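Local coordinates for beta-N-acetylhexosaminidase (PDB 1JAK), which removes terminal beta-linked N-acetylhexosamine residues from glycoconjugates by hydrolysis, as a family 20 glycoside hydrolase using substrate-assisted catalysis, and here binds an isofagomine-type inhibitor, at residues A[364-370]-A[391-397]; A[351-355]-A[376-380]. One frame throughout, in Å; residues are numbered along the deposited sequence.

Interaction 1 (A[364-370]-A[391-397]); sequences VQYWGLD and ILSPADR. With IFG ((2R,3R,4S,5R)-2-acetamido-3,4-dihydroxy-5-hydroxymethyl-piperidine), chain F.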
# COMPACT_ATOMS: atom_id res chain seq x y z
N VAL A 364 -7.12 -9.66 10.88
CA VAL A 364 -7.72 -8.42 11.37
C VAL A 364 -6.67 -7.33 11.29
O VAL A 364 -5.48 -7.58 11.51
CB VAL A 364 -8.26 -8.53 12.81
CG1 VAL A 364 -9.46 -9.48 12.83
CG2 VAL A 364 -7.18 -9.00 13.77
N GLN A 365 -7.11 -6.13 10.95
CA GLN A 365 -6.21 -5.00 10.82
C GLN A 365 -6.32 -4.10 12.04
O GLN A 365 -7.34 -3.43 12.24
CB GLN A 365 -6.54 -4.21 9.55
CG GLN A 365 -5.48 -3.19 9.17
CD GLN A 365 -5.76 -2.50 7.86
OE1 GLN A 365 -6.57 -2.96 7.05
NE2 GLN A 365 -5.06 -1.39 7.63
N TYR A 366 -5.27 -4.08 12.84
CA TYR A 366 -5.23 -3.29 14.07
C TYR A 366 -4.86 -1.84 13.82
O TYR A 366 -3.75 -1.54 13.36
CB TYR A 366 -4.21 -3.90 15.03
CG TYR A 366 -4.17 -3.19 16.36
CD1 TYR A 366 -5.18 -3.39 17.31
CD2 TYR A 366 -3.14 -2.32 16.68
CE1 TYR A 366 -5.16 -2.74 18.53
CE2 TYR A 366 -3.11 -1.65 17.90
CZ TYR A 366 -4.12 -1.87 18.82
OH TYR A 366 -4.10 -1.22 20.03
N TRP A 367 -5.78 -0.93 14.15
CA TRP A 367 -5.53 0.49 13.97
C TRP A 367 -5.57 1.24 15.30
O TRP A 367 -5.85 2.45 15.34
CB TRP A 367 -6.52 1.09 12.96
CG TRP A 367 -7.98 0.94 13.32
CD1 TRP A 367 -8.71 -0.22 13.32
CD2 TRP A 367 -8.89 1.99 13.67
NE1 TRP A 367 -10.02 0.05 13.65
CE2 TRP A 367 -10.16 1.40 13.87
CE3 TRP A 367 -8.75 3.37 13.83
CZ2 TRP A 367 -11.29 2.15 14.22
CZ3 TRP A 367 -9.88 4.12 14.18
CH2 TRP A 367 -11.13 3.50 14.37
N GLY A 368 -5.29 0.52 16.38
CA GLY A 368 -5.27 1.11 17.71
C GLY A 368 -4.09 2.05 17.91
O GLY A 368 -3.29 2.26 17.00
N LEU A 369 -3.98 2.60 19.12
CA LEU A 369 -2.91 3.55 19.44
C LEU A 369 -2.20 3.16 20.74
O LEU A 369 -2.62 2.23 21.43
CB LEU A 369 -3.51 4.95 19.61
CG LEU A 369 -4.30 5.61 18.46
CD1 LEU A 369 -5.59 4.85 18.19
CD2 LEU A 369 -4.62 7.05 18.84
N ASP A 370 -1.14 3.89 21.08
CA ASP A 370 -0.40 3.62 22.32
C ASP A 370 -1.37 3.69 23.50
O ASP A 370 -1.32 2.87 24.41
CB ASP A 370 0.68 4.68 22.55
CG ASP A 370 1.98 4.40 21.81
OD1 ASP A 370 2.01 3.48 20.97
OD2 ASP A 370 2.96 5.11 22.09
N ILE A 391 -2.56 -7.57 11.07
CA ILE A 391 -2.00 -6.58 10.15
C ILE A 391 -1.91 -5.33 11.03
O ILE A 391 -2.93 -4.85 11.52
CB ILE A 391 -2.94 -6.29 8.97
CG1 ILE A 391 -3.08 -7.54 8.10
CG2 ILE A 391 -2.40 -5.12 8.16
CD1 ILE A 391 -4.28 -7.50 7.17
N LEU A 392 -0.70 -4.81 11.22
CA LEU A 392 -0.54 -3.64 12.08
C LEU A 392 -0.48 -2.31 11.35
O LEU A 392 0.38 -2.10 10.50
CB LEU A 392 0.72 -3.80 12.94
CG LEU A 392 0.77 -5.04 13.84
CD1 LEU A 392 2.08 -5.04 14.62
CD2 LEU A 392 -0.42 -5.05 14.78
N SER A 393 -1.40 -1.41 11.69
CA SER A 393 -1.46 -0.07 11.12
C SER A 393 -2.01 0.88 12.19
O SER A 393 -3.10 1.43 12.04
CB SER A 393 -2.36 -0.05 9.87
OG SER A 393 -3.71 -0.34 10.19
N PRO A 394 -1.25 1.08 13.28
CA PRO A 394 -1.64 1.95 14.39
C PRO A 394 -1.98 3.36 13.90
O PRO A 394 -1.22 3.95 13.13
CB PRO A 394 -0.42 1.94 15.30
CG PRO A 394 0.25 0.62 14.98
CD PRO A 394 0.12 0.56 13.48
N ALA A 395 -3.11 3.89 14.36
CA ALA A 395 -3.54 5.22 13.94
C ALA A 395 -2.58 6.33 14.34
O ALA A 395 -2.56 7.39 13.71
CB ALA A 395 -4.94 5.51 14.50
N ASP A 396 -1.78 6.09 15.38
CA ASP A 396 -0.82 7.10 15.82
C ASP A 396 0.59 6.75 15.33
O ASP A 396 1.59 7.22 15.89
CB ASP A 396 -0.85 7.24 17.35
CG ASP A 396 -0.49 5.95 18.07
OD1 ASP A 396 -0.50 4.87 17.45
OD2 ASP A 396 -0.21 6.03 19.29
N ARG A 397 0.66 5.94 14.27
CA ARG A 397 1.93 5.54 13.69
C ARG A 397 1.94 5.56 12.16
O ARG A 397 2.74 6.27 11.55
CB ARG A 397 2.30 4.12 14.13
CG ARG A 397 2.41 3.90 15.62
CD ARG A 397 3.71 4.44 16.17
NE ARG A 397 3.81 4.18 17.60
CZ ARG A 397 4.90 4.44 18.33
NH1 ARG A 397 5.98 4.95 17.75
NH2 ARG A 397 4.90 4.19 19.63
N1 IFG F . -11.14 6.20 11.31
C2 IFG F . -11.95 5.63 10.21
C3 IFG F . -11.55 6.10 8.75
C4 IFG F . -11.13 7.59 8.67
C5 IFG F . -10.06 7.85 9.73
C6 IFG F . -9.49 9.27 9.75
C7 IFG F . -10.72 3.51 10.34
C8 IFG F . -10.57 2.01 10.38
C9 IFG F . -10.54 7.53 11.15
N2 IFG F . -11.92 4.16 10.27
O7 IFG F . -9.68 4.16 10.40
O3 IFG F . -12.63 5.86 7.86
O4 IFG F . -12.27 8.40 8.94
O6 IFG F . -8.21 9.30 10.36
O HOH W 1 1.09 3.02 18.60

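Interaction 2 (A[351-355]-A[376-380]); sequences HQLAG and EKAEV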
# COMPACT_ATOMS: atom_id res chain seq x y z
N HIS A 351 -9.71 -4.38 13.31
CA HIS A 351 -9.66 -5.18 14.53
C HIS A 351 -10.92 -5.26 15.38
O HIS A 351 -10.97 -6.07 16.30
CB HIS A 351 -8.46 -4.79 15.41
CG HIS A 351 -8.62 -3.49 16.14
ND1 HIS A 351 -8.22 -2.28 15.61
CD2 HIS A 351 -9.10 -3.22 17.37
CE1 HIS A 351 -8.45 -1.32 16.48
NE2 HIS A 351 -8.99 -1.86 17.56
N GLN A 352 -11.93 -4.46 15.08
CA GLN A 352 -13.19 -4.55 15.82
C GLN A 352 -13.77 -5.95 15.59
O GLN A 352 -14.56 -6.44 16.39
CB GLN A 352 -14.19 -3.50 15.33
CG GLN A 352 -13.96 -2.10 15.87
CD GLN A 352 -12.64 -1.52 15.43
OE1 GLN A 352 -12.26 -1.62 14.26
NE2 GLN A 352 -11.93 -0.88 16.36
N LEU A 353 -13.37 -6.58 14.49
CA LEU A 353 -13.85 -7.92 14.17
C LEU A 353 -13.37 -8.94 15.21
O LEU A 353 -13.99 -10.00 15.38
CB LEU A 353 -13.36 -8.35 12.77
CG LEU A 353 -13.81 -9.72 12.25
CD1 LEU A 353 -15.33 -9.77 12.16
CD2 LEU A 353 -13.20 -9.97 10.87
N ALA A 354 -12.28 -8.62 15.90
CA ALA A 354 -11.74 -9.51 16.93
C ALA A 354 -12.74 -9.69 18.06
O ALA A 354 -12.65 -10.63 18.85
CB ALA A 354 -10.43 -8.95 17.46
N GLY A 355 -13.69 -8.76 18.15
CA GLY A 355 -14.71 -8.85 19.18
C GLY A 355 -15.97 -9.52 18.66
O GLY A 355 -16.98 -9.56 19.35
N GLU A 376 -9.02 -3.59 25.03
CA GLU A 376 -9.08 -3.64 23.57
C GLU A 376 -7.84 -4.31 22.99
O GLU A 376 -7.95 -5.13 22.08
CB GLU A 376 -9.22 -2.22 23.01
CG GLU A 376 -9.54 -2.19 21.52
CD GLU A 376 -9.92 -0.80 21.04
OE1 GLU A 376 -10.42 -0.00 21.87
OE2 GLU A 376 -9.74 -0.51 19.84
N LYS A 377 -6.67 -3.96 23.51
CA LYS A 377 -5.43 -4.56 23.03
C LYS A 377 -5.49 -6.06 23.29
O LYS A 377 -5.08 -6.86 22.46
CB LYS A 377 -4.22 -3.96 23.74
CG LYS A 377 -4.01 -2.48 23.50
CD LYS A 377 -2.71 -2.00 24.14
CE LYS A 377 -2.50 -0.52 23.92
NZ LYS A 377 -1.22 -0.04 24.53
N ALA A 378 -6.00 -6.42 24.46
CA ALA A 378 -6.10 -7.82 24.86
C ALA A 378 -6.99 -8.63 23.93
O ALA A 378 -6.68 -9.76 23.57
CB ALA A 378 -6.62 -7.92 26.29
N GLU A 379 -8.12 -8.04 23.54
CA GLU A 379 -9.05 -8.73 22.65
C GLU A 379 -8.37 -9.08 21.33
O GLU A 379 -8.59 -10.16 20.78
CB GLU A 379 -10.26 -7.84 22.39
CG GLU A 379 -11.40 -8.54 21.71
CD GLU A 379 -12.64 -7.68 21.67
OE1 GLU A 379 -12.64 -6.67 20.94
OE2 GLU A 379 -13.62 -8.00 22.39
N VAL A 380 -7.53 -8.18 20.83
CA VAL A 380 -6.83 -8.41 19.58
C VAL A 380 -5.71 -9.43 19.77
O VAL A 380 -5.52 -10.31 18.93
CB VAL A 380 -6.25 -7.10 19.02
CG1 VAL A 380 -5.51 -7.36 17.71
CG2 VAL A 380 -7.39 -6.10 18.78
O HOH W 2 -11.32 -5.29 19.16
O HOH W 3 -12.86 -0.54 19.07
O HOH W 4 -10.55 -12.01 20.47

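Interaction 1 (A[364-370]-A[391-397])
V364 O accepts a hydrogen bond from I391 N at 3.0 Å, and I391 O in turn receives Y366 N at 2.8 Å, which sets strands 363-366 and 389-392 side by side as parallel neighbours in the catalytic barrel. The ladder runs on past the strand ends, where Y366 O takes the amide of S393 and, weakly, its hydroxyl. The same hydroxyl is also reached by Q365: with CG anti to the backbone N (chi1 -168°) and the chain extended beyond, its NE2 meets S393 OG at 3.1 Å, close to the amide plane, while OE1 goes to H315. Further on, the amide of A395 lies between W367 O and G368 O, bonding weakly to both, and its methyl abuts L369 CD1.

One face of the W367 indole packs against the inhibitor's acetamide, whose methyl C8 sits over the ring with W367 CE2 3.6 Å from it; W367 NE1 is bound by Q352. At the far end D396 OD2 accepts D370 N at 2.9 Å, from the syn side but tilted well out of the carboxylate plane, though nearly straight at the hydrogen (179°). D370 OD1 uses its syn lone pair for R397 NH2, 3.3 Å away in a salt bridge, and one water joins D370 OD1, D396 OD1 and R397 NE. R422 bridges to both aspartates and its carbonyl takes R397 NH1. Two carboxylates crowded together are thus matched by two guanidinium groups, which probably keeps both aspartates ionised and ties down the loops following the two strands.

Interaction 2 (A[351-355]-A[376-380])
H351 opens the 3-10 turn with the one direct hydrogen bond of this contact: its NE2 donates to E376 OE2 at 2.8 Å, the N-H...O angle being 179°. The carboxylate oxygen lies in the ring plane, offers its anti lone pair, and its group is turned only 28° from the imidazole. CG of H351 stands between the backbone N and the carbonyl carbon (chi1 75°), which brings the ring against helix 374-385, with CD2 3.6 Å from V380 CG2. The carbonyl of H351 reaches E379 OE1 through a water. Q352 holds its NE2 over the rim of one imidazole face and shares another water with E376 OE2, weakly on the glutamate side; its OE1 serves W367. Next, A354 points its CB to the helix, 4.4 Å from V380 CG2, and a third water joins A354 O to E379 O. G355 ends the turn with its CA against the carboxylate of E379, 3.4 Å from CD.

ND1 of H351 accepts the amide of W367, so the proton lies on NE2 and both ring nitrogens are engaged. This fixes the ring's rotation, and the carboxylate of E376 would polarise the imidazole, probably strengthening ND1 as an acceptor for that amide.

Overall arrangement
The two contacts interleave along the chain: 351-355 comes first, then 364-370, 376-380 and 391-397. Their centres are 11 Å apart, within the catalytic alpha/beta barrel domain and on the same side of the chain's centre. Interaction 1 joins the two strands of the beta-alpha-beta unit 363-366, 374-385, 389-392, whereas interaction 2 sets the helix of that unit against the turn leaving the preceding strand, 346-350. They meet directly, since H351 N lies 2.8 Å from Q365 O, and the rings of H351 and W367 meet. The turn of interaction 2 is thus a second shell to W367, a residue of the inhibitor pocket; the helix joins this only through E376 and H351.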